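Local coordinates for conserved exported protein (Bacteroides fragilis, PDB 3CLW), which probably hydrolyses O-glycosidic bonds, as a member of glycoside hydrolase family 30 built around a TIM barrel, although its substrate is unknown, at residues A[276-281]-A[352-357]; A[286-291]-A[342-347]; A[67-72]-A[229-234]; A[297-300]-A[305-308]. All coordinates share one frame; numbering follows the deposited sequence.

How the interactions relate
Interactions 1 and 3 lie in and at the end of the barrel core, their centres about 9 Å apart, and are wired together: H277 NE2 lies 2.8 Å from E231 OE2, and Q355 OE1 lies 2.9 Å from R69 NH1. Interaction 2 is on the helical layer outside, about 11 Å from interaction 1 between centres; the carboxylates of D278 (OD1) and D345 (OD2) come within 2.5 Å, which would fit a shared proton or the charge of R292, which pairs with both. Interaction 4, about 15 Å from interaction 2 between centres, shares helix 285-300 and reaches interaction 1 through neighbouring strands, where S352 N is 2.6 Å from F308 O.

Interaction 1. Residues A[276-281]-A[352-357]; sequences AHDYWS and SAWQWW
D278 and Y279, the first two residues of a type II beta turn that ends at S281, face W354 on strand 353-356 and W357, where the chain turns a corner just after it, with 126 Å² buried between the segments. The carboxylate of D278 comes up to the pyrrole part of the W354 indole: OD2 is 3.1 Å from NE1 and 3.6 Å from CE2, and the carboxylate and ring planes are only 24° apart. D345 of helix 328-347 also reaches this indole nitrogen. W354 holds CG anti to its backbone N (chi1 -163°), a setting that brings the indole nitrogen close to the carboxylate. A water also links the segments, donating to D278 OD2 at 2.7 Å and to the backbone O of Q355 at 2.9 Å, bridging turn and strand while lying over the rim of one face of the W354 ring. Farther along, Y279 presents only its phenol oxygen: OH rests 3.6 Å from CB of W357, next to the root of that indole, and is hydrogen-bonded to E312. The other carboxylate oxygen of D278, OD1, forms a salt bridge with R292, so both oxygens of this buried group are engaged. The contact links the loop after strand 270-276 to strand 353-356, with strand 307-310 between them; its A310 and I341 of helix 328-347 each touch both D278 and W354.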
loop_
_atom_site.group_PDB
_atom_site.type_symbol
_atom_site.label_atom_id
_atom_site.label_comp_id
_atom_site.label_asym_id
_atom_site.label_seq_id
_atom_site.Cartn_x
_atom_site.Cartn_y
_atom_site.Cartn_z
ATOM N N ALA A 276 -6.522 -3.045 5.636
ATOM C CA ALA A 276 -7.427 -1.907 5.498
ATOM C C ALA A 276 -6.681 -0.696 4.947
ATOM O O ALA A 276 -5.452 -0.623 5.017
ATOM C CB ALA A 276 -8.095 -1.560 6.839
ATOM N N HIS A 277 -7.451 0.248 4.413
ATOM C CA HIS A 277 -6.922 1.472 3.806
ATOM C C HIS A 277 -6.937 2.629 4.781
ATOM O O HIS A 277 -7.781 2.681 5.683
ATOM C CB HIS A 277 -7.727 1.793 2.543
ATOM C CG HIS A 277 -7.748 0.662 1.560
ATOM N ND1 HIS A 277 -8.541 0.656 0.434
ATOM C CD2 HIS A 277 -7.103 -0.527 1.569
ATOM C CE1 HIS A 277 -8.363 -0.475 -0.225
ATOM N NE2 HIS A 277 -7.470 -1.195 0.425
ATOM N N ASP A 278 -5.980 3.533 4.606
ATOM C CA ASP A 278 -5.791 4.724 5.454
ATOM C C ASP A 278 -6.793 5.853 5.210
ATOM O O ASP A 278 -6.830 6.821 5.968
ATOM C CB ASP A 278 -4.404 5.292 5.210
ATOM C CG ASP A 278 -3.325 4.433 5.793
ATOM O OD1 ASP A 278 -3.270 4.296 7.036
ATOM O OD2 ASP A 278 -2.514 3.915 5.002
ATOM N N TYR A 279 -7.564 5.758 4.138
ATOM C CA TYR A 279 -8.487 6.824 3.768
ATOM C C TYR A 279 -9.377 7.315 4.924
ATOM O O TYR A 279 -9.811 6.520 5.740
ATOM C CB TYR A 279 -9.363 6.365 2.604
ATOM C CG TYR A 279 -8.583 6.029 1.341
ATOM C CD1 TYR A 279 -7.947 7.045 0.599
ATOM C CD2 TYR A 279 -8.497 4.720 0.879
ATOM C CE1 TYR A 279 -7.236 6.762 -0.564
ATOM C CE2 TYR A 279 -7.786 4.418 -0.292
ATOM C CZ TYR A 279 -7.158 5.459 -1.012
ATOM O OH TYR A 279 -6.468 5.210 -2.171
ATOM N N TRP A 280 -9.616 8.632 4.972
ATOM C CA TRP A 280 -10.537 9.304 5.920
ATOM C C TRP A 280 -10.199 9.196 7.396
ATOM O O TRP A 280 -11.022 9.503 8.250
ATOM C CB TRP A 280 -12.000 8.916 5.665
ATOM C CG TRP A 280 -12.283 8.762 4.234
ATOM C CD1 TRP A 280 -12.617 7.607 3.597
ATOM C CD2 TRP A 280 -12.202 9.783 3.227
ATOM N NE1 TRP A 280 -12.761 7.838 2.243
ATOM C CE2 TRP A 280 -12.507 9.164 1.984
ATOM C CE3 TRP A 280 -11.907 11.164 3.249
ATOM C CZ2 TRP A 280 -12.540 9.879 0.764
ATOM C CZ3 TRP A 280 -11.911 11.888 2.027
ATOM C CH2 TRP A 280 -12.234 11.236 0.800
ATOM N N SER A 281 -8.990 8.780 7.715
ATOM C CA SER A 281 -8.627 8.603 9.104
ATOM C C SER A 281 -7.252 9.205 9.386
ATOM O O SER A 281 -6.676 8.973 10.447
ATOM C CB SER A 281 -8.689 7.112 9.509
ATOM O OG SER A 281 -7.718 6.306 8.825
ATOM N N SER A 352 2.537 -4.470 9.471
ATOM C CA SER A 352 3.689 -5.120 8.823
ATOM C C SER A 352 3.994 -4.676 7.394
ATOM O O SER A 352 5.005 -5.091 6.821
ATOM C CB SER A 352 3.589 -6.659 8.889
ATOM O OG SER A 352 3.865 -7.124 10.211
ATOM N N ALA A 353 3.103 -3.887 6.796
ATOM C CA ALA A 353 3.278 -3.374 5.430
ATOM C C ALA A 353 2.553 -2.055 5.334
ATOM O O ALA A 353 1.552 -1.863 6.036
ATOM C CB ALA A 353 2.737 -4.323 4.394
ATOM N N TRP A 354 3.058 -1.162 4.471
ATOM C CA TRP A 354 2.377 0.094 4.108
ATOM C C TRP A 354 2.368 0.201 2.582
ATOM O O TRP A 354 3.422 0.087 1.953
ATOM C CB TRP A 354 3.057 1.319 4.754
ATOM C CG TRP A 354 2.152 2.492 4.731
ATOM C CD1 TRP A 354 1.255 2.861 5.704
ATOM C CD2 TRP A 354 1.984 3.431 3.650
ATOM N NE1 TRP A 354 0.563 3.977 5.302
ATOM C CE2 TRP A 354 0.975 4.336 4.040
ATOM C CE3 TRP A 354 2.579 3.579 2.380
ATOM C CZ2 TRP A 354 0.560 5.403 3.219
ATOM C CZ3 TRP A 354 2.159 4.619 1.561
ATOM C CH2 TRP A 354 1.163 5.528 1.995
ATOM N N GLN A 355 1.191 0.391 1.986
ATOM C CA GLN A 355 1.060 0.295 0.525
ATOM C C GLN A 355 0.329 1.495 -0.081
ATOM O O GLN A 355 -0.769 1.864 0.361
ATOM C CB GLN A 355 0.369 -1.016 0.130
ATOM C CG GLN A 355 0.821 -2.230 0.991
ATOM C CD GLN A 355 0.361 -3.548 0.447
ATOM O OE1 GLN A 355 -0.833 -3.732 0.210
ATOM N NE2 GLN A 355 1.292 -4.484 0.245
ATOM N N TRP A 356 0.974 2.124 -1.053
ATOM C CA TRP A 356 0.341 3.167 -1.866
ATOM C C TRP A 356 -0.768 2.598 -2.733
ATOM O O TRP A 356 -0.771 1.408 -3.032
ATOM C CB TRP A 356 1.388 3.815 -2.819
ATOM C CG TRP A 356 2.220 4.812 -2.166
ATOM C CD1 TRP A 356 3.512 4.656 -1.723
ATOM C CD2 TRP A 356 1.850 6.158 -1.862
ATOM N NE1 TRP A 356 3.965 5.834 -1.174
ATOM C CE2 TRP A 356 2.965 6.769 -1.241
ATOM C CE3 TRP A 356 0.675 6.912 -2.049
ATOM C CZ2 TRP A 356 2.938 8.092 -0.797
ATOM C CZ3 TRP A 356 0.648 8.227 -1.607
ATOM C CH2 TRP A 356 1.772 8.810 -1.005
ATOM N N TRP A 357 -1.686 3.465 -3.148
ATOM C CA TRP A 357 -2.523 3.220 -4.307
ATOM C C TRP A 357 -1.607 3.363 -5.564
ATOM O O TRP A 357 -0.413 2.977 -5.535
ATOM C CB TRP A 357 -3.741 4.189 -4.251
ATOM C CG TRP A 357 -4.700 4.214 -5.413
ATOM C CD1 TRP A 357 -5.155 5.333 -6.048
ATOM C CD2 TRP A 357 -5.305 3.097 -6.101
ATOM N NE1 TRP A 357 -6.003 4.995 -7.069
ATOM C CE2 TRP A 357 -6.106 3.631 -7.134
ATOM C CE3 TRP A 357 -5.222 1.703 -5.962
ATOM C CZ2 TRP A 357 -6.841 2.827 -8.018
ATOM C CZ3 TRP A 357 -5.953 0.902 -6.835
ATOM C CH2 TRP A 357 -6.753 1.470 -7.855
HETATM O O HOH W 1 -2.123 2.178 2.922
#

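Interaction 2. Residues A[286-291]-A[342-347]; sequences TLLVDI and IHNDLT
N344 slots its side-chain amide between L288 and V289 of the neighbouring helix, where the backbones come closest at V289 and N344, 6.8 Å between CA atoms. The two ends of the amide divide the work. ND2 lies against the methyl CD2 of L288 at 3.6 Å, whereas OD1 lies 3.5 Å from CG1 of V289. L288 keeps its CG anti to the backbone N (chi1 164°), and its branch meets the N344 side chain at about a right angle; CD1 is also 4.2 Å from CB of N344. V289 approaches obliquely. In N344 itself CB points toward the other helix, and with CG anti to the carbonyl carbon (chi1 -73°) the amide lies across L288 and V289; its ND2 donates to the backbone O of R340 one turn earlier, which fixes the rotation of the amide. On the same helix, T347 OG1 bonds back to H343 O at 2.6 Å, coming from above the carbonyl plane, while that oxygen also accepts T347 N; the hydroxyl meanwhile lies above one face of the H343 ring, toward its rim. M428 of strand 427-433 touches N344 as well. Helices 285-300 and 328-347 follow strands 270-276 and 307-310, and their side-by-side packing belongs to the outer helical layer of the TIM-barrel fold.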
loop_
_atom_site.group_PDB
_atom_site.type_symbol
_atom_site.label_atom_id
_atom_site.label_comp_id
_atom_site.label_asym_id
_atom_site.label_seq_id
_atom_site.Cartn_x
_atom_site.Cartn_y
_atom_site.Cartn_z
ATOM N N THR A 286 -6.102 13.583 16.325
ATOM C CA THR A 286 -6.788 12.791 17.361
ATOM C C THR A 286 -7.358 11.499 16.746
ATOM O O THR A 286 -7.147 10.396 17.267
ATOM C CB THR A 286 -7.860 13.597 18.153
ATOM O OG1 THR A 286 -8.891 14.053 17.267
ATOM C CG2 THR A 286 -7.238 14.793 18.798
ATOM N N LEU A 287 -8.044 11.640 15.619
ATOM C CA LEU A 287 -8.564 10.488 14.901
ATOM C C LEU A 287 -7.421 9.575 14.435
ATOM O O LEU A 287 -7.478 8.360 14.616
ATOM C CB LEU A 287 -9.441 10.947 13.736
ATOM C CG LEU A 287 -9.908 9.918 12.699
ATOM C CD1 LEU A 287 -10.808 8.839 13.347
ATOM C CD2 LEU A 287 -10.623 10.630 11.549
ATOM N N LEU A 288 -6.382 10.181 13.849
ATOM C CA LEU A 288 -5.225 9.448 13.335
ATOM C C LEU A 288 -4.710 8.461 14.377
ATOM O O LEU A 288 -4.585 7.253 14.111
ATOM C CB LEU A 288 -4.116 10.425 12.899
ATOM C CG LEU A 288 -2.665 9.957 12.653
ATOM C CD1 LEU A 288 -2.464 9.339 11.266
ATOM C CD2 LEU A 288 -1.684 11.105 12.853
ATOM N N VAL A 289 -4.416 8.961 15.570
ATOM C CA VAL A 289 -3.771 8.112 16.578
ATOM C C VAL A 289 -4.719 7.144 17.310
ATOM O O VAL A 289 -4.347 5.992 17.557
ATOM C CB VAL A 289 -2.884 8.923 17.575
ATOM C CG1 VAL A 289 -1.802 9.698 16.810
ATOM C CG2 VAL A 289 -3.725 9.868 18.477
ATOM N N ASP A 290 -5.930 7.608 17.638
ATOM C CA ASP A 290 -6.948 6.790 18.324
ATOM C C ASP A 290 -7.353 5.548 17.531
ATOM O O ASP A 290 -7.303 4.425 18.054
ATOM C CB ASP A 290 -8.219 7.606 18.598
ATOM C CG ASP A 290 -8.047 8.630 19.721
ATOM O OD1 ASP A 290 -8.975 9.469 19.870
ATOM O OD2 ASP A 290 -7.010 8.613 20.445
ATOM N N ILE A 291 -7.758 5.743 16.271
ATOM C CA ILE A 291 -8.215 4.614 15.466
ATOM C C ILE A 291 -7.115 3.560 15.266
ATOM O O ILE A 291 -7.393 2.362 15.341
ATOM C CB ILE A 291 -8.844 5.037 14.125
ATOM C CG1 ILE A 291 -9.613 3.847 13.507
ATOM C CG2 ILE A 291 -7.787 5.562 13.155
ATOM C CD1 ILE A 291 -10.708 4.232 12.582
ATOM N N ILE A 342 2.450 6.994 7.721
ATOM C CA ILE A 342 3.319 5.829 7.749
ATOM C C ILE A 342 3.799 5.523 9.173
ATOM O O ILE A 342 3.670 4.375 9.649
ATOM C CB ILE A 342 4.519 5.928 6.763
ATOM C CG1 ILE A 342 4.012 5.898 5.316
ATOM C CG2 ILE A 342 5.534 4.757 7.000
ATOM C CD1 ILE A 342 5.066 6.228 4.230
ATOM N N HIS A 343 4.343 6.546 9.838
ATOM C CA HIS A 343 4.877 6.370 11.174
ATOM C C HIS A 343 3.847 5.789 12.159
ATOM O O HIS A 343 4.149 4.875 12.912
ATOM C CB HIS A 343 5.391 7.687 11.709
ATOM C CG HIS A 343 5.729 7.639 13.163
ATOM N ND1 HIS A 343 6.964 7.242 13.624
ATOM C CD2 HIS A 343 4.988 7.914 14.259
ATOM C CE1 HIS A 343 6.969 7.285 14.943
ATOM N NE2 HIS A 343 5.779 7.682 15.349
ATOM N N ASN A 344 2.638 6.337 12.141
ATOM C CA ASN A 344 1.573 5.906 13.032
ATOM C C ASN A 344 1.041 4.511 12.688
ATOM O O ASN A 344 0.731 3.717 13.591
ATOM C CB ASN A 344 0.468 6.968 13.080
ATOM C CG ASN A 344 0.897 8.189 13.867
ATOM O OD1 ASN A 344 0.841 8.185 15.093
ATOM N ND2 ASN A 344 1.356 9.229 13.171
ATOM N N ASP A 345 0.965 4.196 11.394
ATOM C CA ASP A 345 0.657 2.825 11.003
ATOM C C ASP A 345 1.653 1.813 11.547
ATOM O O ASP A 345 1.260 0.763 12.080
ATOM C CB ASP A 345 0.510 2.691 9.492
ATOM C CG ASP A 345 -0.857 3.148 9.013
ATOM O OD1 ASP A 345 -1.772 3.288 9.852
ATOM O OD2 ASP A 345 -1.029 3.381 7.809
ATOM N N LEU A 346 2.937 2.121 11.398
ATOM C CA LEU A 346 4.018 1.247 11.861
ATOM C C LEU A 346 4.129 1.163 13.386
ATOM O O LEU A 346 4.416 0.121 13.923
ATOM C CB LEU A 346 5.359 1.720 11.287
ATOM C CG LEU A 346 5.584 1.602 9.781
ATOM C CD1 LEU A 346 6.900 2.262 9.379
ATOM C CD2 LEU A 346 5.515 0.135 9.313
ATOM N N THR A 347 3.910 2.281 14.070
ATOM C CA THR A 347 4.168 2.344 15.504
ATOM C C THR A 347 2.918 2.215 16.372
ATOM O O THR A 347 3.025 1.791 17.492
ATOM C CB THR A 347 4.917 3.639 15.899
ATOM O OG1 THR A 347 4.100 4.762 15.559
ATOM C CG2 THR A 347 6.250 3.749 15.182
#

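Interaction 3. Residues A[67-72]-A[229-234]; sequences NWRVNI and IPEVGD
Within the polar interior of the TIM barrel, R69 on strand 68-71 and E231 on strand 226-232 reach toward each other from strands that do not neighbour one another, their CA atoms 12.7 Å apart. All the contact is carried by the two side chains, which come from opposite directions. Both terminal nitrogens of the guanidinium converge end-on upon one carboxylate oxygen: R69 NH2 and NH1 both donate to E231 OE1, at 3.0 and 3.2 Å, forming the salt bridge, with N-H...O angles of 154° and 141°. OE1 lies almost in the guanidinium plane, but the carboxylate is turned 79° from it, so the pair is a forked grip on a single oxygen and not a coplanar two-by-two pairing. NH1 meets the syn lone pair of OE1, whereas NH2 comes from above the carboxylate plane. E231 gets there through a bend at chi2, R69 through one at chi3. OE1 has a further donor in S182, and OE2 is held by S311 and H277, while R69 NH1 also donates to Q355; the buried charges are thus tied into a network that restricts how either group can turn. Strand 68-71 is flanked by strand 125-128 and, through backbone bonds of R69 with A24 and D26, by the end of strand 6-25, while helix 251-256 packs behind I229, P230 and V232.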
loop_
_atom_site.group_PDB
_atom_site.type_symbol
_atom_site.label_atom_id
_atom_site.label_comp_id
_atom_site.label_asym_id
_atom_site.label_seq_id
_atom_site.Cartn_x
_atom_site.Cartn_y
_atom_site.Cartn_z
ATOM N N ASN A 67 7.169 -4.921 -2.393
ATOM C CA ASN A 67 6.022 -5.662 -2.916
ATOM C C ASN A 67 5.492 -4.806 -4.068
ATOM O O ASN A 67 5.821 -3.602 -4.145
ATOM C CB ASN A 67 4.946 -5.872 -1.839
ATOM C CG ASN A 67 3.677 -6.572 -2.377
ATOM O OD1 ASN A 67 3.683 -7.761 -2.708
ATOM N ND2 ASN A 67 2.593 -5.837 -2.442
ATOM N N TRP A 68 4.726 -5.412 -4.973
ATOM C CA TRP A 68 4.073 -4.671 -6.086
ATOM C C TRP A 68 2.667 -5.223 -6.251
ATOM O O TRP A 68 2.495 -6.448 -6.325
ATOM C CB TRP A 68 4.859 -4.828 -7.394
ATOM C CG TRP A 68 4.337 -4.057 -8.631
ATOM C CD1 TRP A 68 3.969 -4.593 -9.849
ATOM C CD2 TRP A 68 4.203 -2.639 -8.765
ATOM N NE1 TRP A 68 3.619 -3.601 -10.729
ATOM C CE2 TRP A 68 3.756 -2.383 -10.093
ATOM C CE3 TRP A 68 4.406 -1.553 -7.891
ATOM C CZ2 TRP A 68 3.477 -1.077 -10.558
ATOM C CZ3 TRP A 68 4.142 -0.246 -8.357
ATOM C CH2 TRP A 68 3.679 -0.027 -9.684
ATOM N N ARG A 69 1.668 -4.340 -6.249
ATOM C CA ARG A 69 0.290 -4.811 -6.349
ATOM C C ARG A 69 -0.196 -4.753 -7.814
ATOM O O ARG A 69 -0.236 -3.678 -8.424
ATOM C CB ARG A 69 -0.646 -4.029 -5.427
ATOM C CG ARG A 69 -0.325 -4.122 -3.922
ATOM C CD ARG A 69 -1.193 -3.161 -3.082
ATOM N NE ARG A 69 -2.627 -3.368 -3.318
ATOM C CZ ARG A 69 -3.429 -4.124 -2.559
ATOM N NH1 ARG A 69 -2.982 -4.751 -1.462
ATOM N NH2 ARG A 69 -4.704 -4.235 -2.899
ATOM N N VAL A 70 -0.553 -5.919 -8.356
ATOM C CA VAL A 70 -1.010 -6.059 -9.732
ATOM C C VAL A 70 -2.552 -6.214 -9.814
ATOM O O VAL A 70 -3.135 -7.126 -9.208
ATOM C CB VAL A 70 -0.273 -7.247 -10.415
ATOM C CG1 VAL A 70 -0.807 -7.512 -11.845
ATOM C CG2 VAL A 70 1.209 -6.972 -10.425
ATOM N N ASN A 71 -3.188 -5.311 -10.553
ATOM C CA ASN A 71 -4.628 -5.351 -10.790
ATOM C C ASN A 71 -4.970 -6.359 -11.884
ATOM O O ASN A 71 -4.802 -6.093 -13.082
ATOM C CB ASN A 71 -5.153 -3.950 -11.195
ATOM C CG ASN A 71 -6.693 -3.889 -11.288
ATOM O OD1 ASN A 71 -7.237 -3.080 -12.020
ATOM N ND2 ASN A 71 -7.378 -4.747 -10.567
ATOM N N ILE A 72 -5.458 -7.519 -11.454
ATOM C CA ILE A 72 -5.958 -8.521 -12.362
ATOM C C ILE A 72 -7.293 -8.002 -12.893
ATOM O O ILE A 72 -8.234 -7.736 -12.128
ATOM C CB ILE A 72 -6.089 -9.890 -11.658
ATOM C CG1 ILE A 72 -4.702 -10.372 -11.166
ATOM C CG2 ILE A 72 -6.731 -10.904 -12.570
ATOM C CD1 ILE A 72 -3.628 -10.514 -12.258
ATOM N N ILE A 229 -7.546 -10.304 2.974
ATOM C CA ILE A 229 -8.812 -9.574 3.061
ATOM C C ILE A 229 -8.692 -8.605 4.229
ATOM O O ILE A 229 -7.785 -8.733 5.018
ATOM C CB ILE A 229 -10.025 -10.577 3.252
ATOM C CG1 ILE A 229 -9.839 -11.408 4.526
ATOM C CG2 ILE A 229 -10.150 -11.501 2.030
ATOM C CD1 ILE A 229 -11.114 -11.896 5.155
ATOM N N PRO A 230 -9.655 -7.684 4.411
ATOM C CA PRO A 230 -10.787 -7.344 3.537
ATOM C C PRO A 230 -10.623 -6.119 2.651
ATOM O O PRO A 230 -11.519 -5.839 1.847
ATOM C CB PRO A 230 -11.913 -7.105 4.538
ATOM C CG PRO A 230 -11.186 -6.502 5.727
ATOM C CD PRO A 230 -9.782 -7.046 5.740
ATOM N N GLU A 231 -9.526 -5.373 2.798
ATOM C CA GLU A 231 -9.311 -4.158 1.976
ATOM C C GLU A 231 -10.448 -3.148 2.142
ATOM O O GLU A 231 -10.874 -2.489 1.162
ATOM C CB GLU A 231 -9.149 -4.494 0.481
ATOM C CG GLU A 231 -8.116 -5.557 0.182
ATOM C CD GLU A 231 -6.719 -4.995 -0.096
ATOM O OE1 GLU A 231 -5.881 -5.767 -0.634
ATOM O OE2 GLU A 231 -6.456 -3.799 0.212
ATOM N N VAL A 232 -10.940 -3.021 3.373
ATOM C CA VAL A 232 -11.970 -2.002 3.655
ATOM C C VAL A 232 -11.480 -0.559 3.384
ATOM O O VAL A 232 -10.344 -0.202 3.707
ATOM C CB VAL A 232 -12.618 -2.135 5.096
ATOM C CG1 VAL A 232 -13.648 -3.328 5.138
ATOM C CG2 VAL A 232 -11.588 -2.244 6.189
ATOM N N GLY A 233 -12.348 0.256 2.801
ATOM C CA GLY A 233 -11.963 1.613 2.415
ATOM C C GLY A 233 -11.638 2.565 3.545
ATOM O O GLY A 233 -10.949 3.565 3.352
ATOM N N ASP A 234 -12.138 2.246 4.733
ATOM C CA ASP A 234 -12.006 3.093 5.917
ATOM C C ASP A 234 -11.756 2.142 7.085
ATOM O O ASP A 234 -12.458 1.117 7.222
ATOM C CB ASP A 234 -13.297 3.925 6.114
ATOM C CG ASP A 234 -13.154 5.032 7.179
ATOM O OD1 ASP A 234 -12.534 4.795 8.237
ATOM O OD2 ASP A 234 -13.695 6.140 6.968
#

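Interaction 4. Residues A[297-300]-A[305-308]; sequences KELS and NTKF
L299 packs its two methyls against T306, K307 and F308, joining the helix to the second strand of the beta-alpha-beta unit formed by strand 270-276, helix 285-300 and strand 307-310. Each methyl has its own partners. CD1 touches CG2 of T306 at 3.8 Å, while CD2 rests on the backbone O of K307 at 3.5 Å and on CB of F308 at 4.0 Å. L299 crosses both T306 and F308 at about a right angle. Holding CG anti to its backbone N (chi1 -162°) sends the branch of L299 out from the helix toward the strand. T306 turns its methyl to the leucine and its hydroxyl elsewhere, the methyl being anti to the backbone N and OG1 anti to the carbonyl carbon; OG1 is hydrogen-bonded to N272 and N302, which fixes this division. The contact buries 151 Å², and V274 of strand 270-276 touches both L299 and T306, with I252 of helix 251-256 also against the leucine. K307 carries its amine the other way, into salt bridges with D20 and E18, and F308 lies on A276 and M235. Beside the last part of helix 285-300 lies a water that can donate to the backbone O of L299 at 2.9 Å and weakly accepts the amide N of T306, also at 2.9 Å.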
loop_
_atom_site.group_PDB
_atom_site.type_symbol
_atom_site.label_atom_id
_atom_site.label_comp_id
_atom_site.label_asym_id
_atom_site.label_seq_id
_atom_site.Cartn_x
_atom_site.Cartn_y
_atom_site.Cartn_z
ATOM N N LYS A 297 -4.940 -2.726 19.671
ATOM C CA LYS A 297 -5.581 -3.198 20.901
ATOM C C LYS A 297 -6.501 -4.390 20.587
ATOM O O LYS A 297 -6.307 -5.468 21.136
ATOM C CB LYS A 297 -6.347 -2.070 21.601
ATOM C CG LYS A 297 -6.855 -2.411 23.046
ATOM C CD LYS A 297 -8.313 -1.935 23.282
ATOM C CE LYS A 297 -8.574 -0.487 22.794
ATOM N NZ LYS A 297 -10.047 -0.038 22.673
ATOM N N GLU A 298 -7.457 -4.204 19.677
ATOM C CA GLU A 298 -8.425 -5.263 19.341
ATOM C C GLU A 298 -7.791 -6.422 18.615
ATOM O O GLU A 298 -8.089 -7.568 18.904
ATOM C CB GLU A 298 -9.581 -4.762 18.473
ATOM C CG GLU A 298 -10.303 -3.527 18.958
ATOM C CD GLU A 298 -10.936 -3.688 20.294
ATOM O OE1 GLU A 298 -11.284 -2.639 20.904
ATOM O OE2 GLU A 298 -11.080 -4.853 20.737
ATOM N N LEU A 299 -6.935 -6.122 17.637
ATOM C CA LEU A 299 -6.323 -7.201 16.843
ATOM C C LEU A 299 -5.359 -8.041 17.654
ATOM O O LEU A 299 -5.330 -9.250 17.491
ATOM C CB LEU A 299 -5.656 -6.681 15.555
ATOM C CG LEU A 299 -5.353 -7.668 14.430
ATOM C CD1 LEU A 299 -6.535 -8.571 14.050
ATOM C CD2 LEU A 299 -4.825 -6.902 13.204
ATOM N N SER A 300 -4.554 -7.430 18.509
ATOM C CA SER A 300 -3.555 -8.231 19.232
ATOM C C SER A 300 -4.165 -9.133 20.343
ATOM O O SER A 300 -3.554 -10.110 20.768
ATOM C CB SER A 300 -2.439 -7.347 19.782
ATOM O OG SER A 300 -2.937 -6.517 20.818
ATOM N N ASN A 305 -1.716 -13.845 16.807
ATOM C CA ASN A 305 -0.550 -13.163 16.247
ATOM C C ASN A 305 -0.849 -12.655 14.819
ATOM O O ASN A 305 0.001 -12.714 13.938
ATOM C CB ASN A 305 0.687 -14.084 16.276
ATOM C CG ASN A 305 2.010 -13.313 16.301
ATOM O OD1 ASN A 305 2.095 -12.202 16.831
ATOM N ND2 ASN A 305 3.057 -13.919 15.751
ATOM N N THR A 306 -2.061 -12.162 14.608
ATOM C CA THR A 306 -2.494 -11.677 13.308
ATOM C C THR A 306 -1.805 -10.374 12.994
ATOM O O THR A 306 -1.737 -9.492 13.825
ATOM C CB THR A 306 -4.023 -11.550 13.263
ATOM O OG1 THR A 306 -4.569 -12.848 13.517
ATOM C CG2 THR A 306 -4.535 -11.033 11.899
ATOM N N LYS A 307 -1.258 -10.288 11.788
ATOM C CA LYS A 307 -0.666 -9.042 11.288
ATOM C C LYS A 307 -1.711 -7.993 10.843
ATOM O O LYS A 307 -2.883 -8.296 10.591
ATOM C CB LYS A 307 0.303 -9.348 10.148
ATOM C CG LYS A 307 1.613 -10.006 10.573
ATOM C CD LYS A 307 2.394 -10.414 9.373
ATOM C CE LYS A 307 3.778 -10.866 9.774
ATOM N NZ LYS A 307 4.615 -11.216 8.586
ATOM N N PHE A 308 -1.249 -6.750 10.750
ATOM C CA PHE A 308 -1.986 -5.718 10.048
ATOM C C PHE A 308 -1.191 -5.181 8.828
ATOM O O PHE A 308 0.020 -5.047 8.903
ATOM C CB PHE A 308 -2.355 -4.566 11.006
ATOM C CG PHE A 308 -3.145 -3.481 10.332
ATOM C CD1 PHE A 308 -4.463 -3.704 9.970
ATOM C CD2 PHE A 308 -2.546 -2.276 10.014
ATOM C CE1 PHE A 308 -5.191 -2.718 9.325
ATOM C CE2 PHE A 308 -3.243 -1.292 9.362
ATOM C CZ PHE A 308 -4.571 -1.501 9.011
HETATM O O HOH W 2 -2.820 -10.639 16.917
#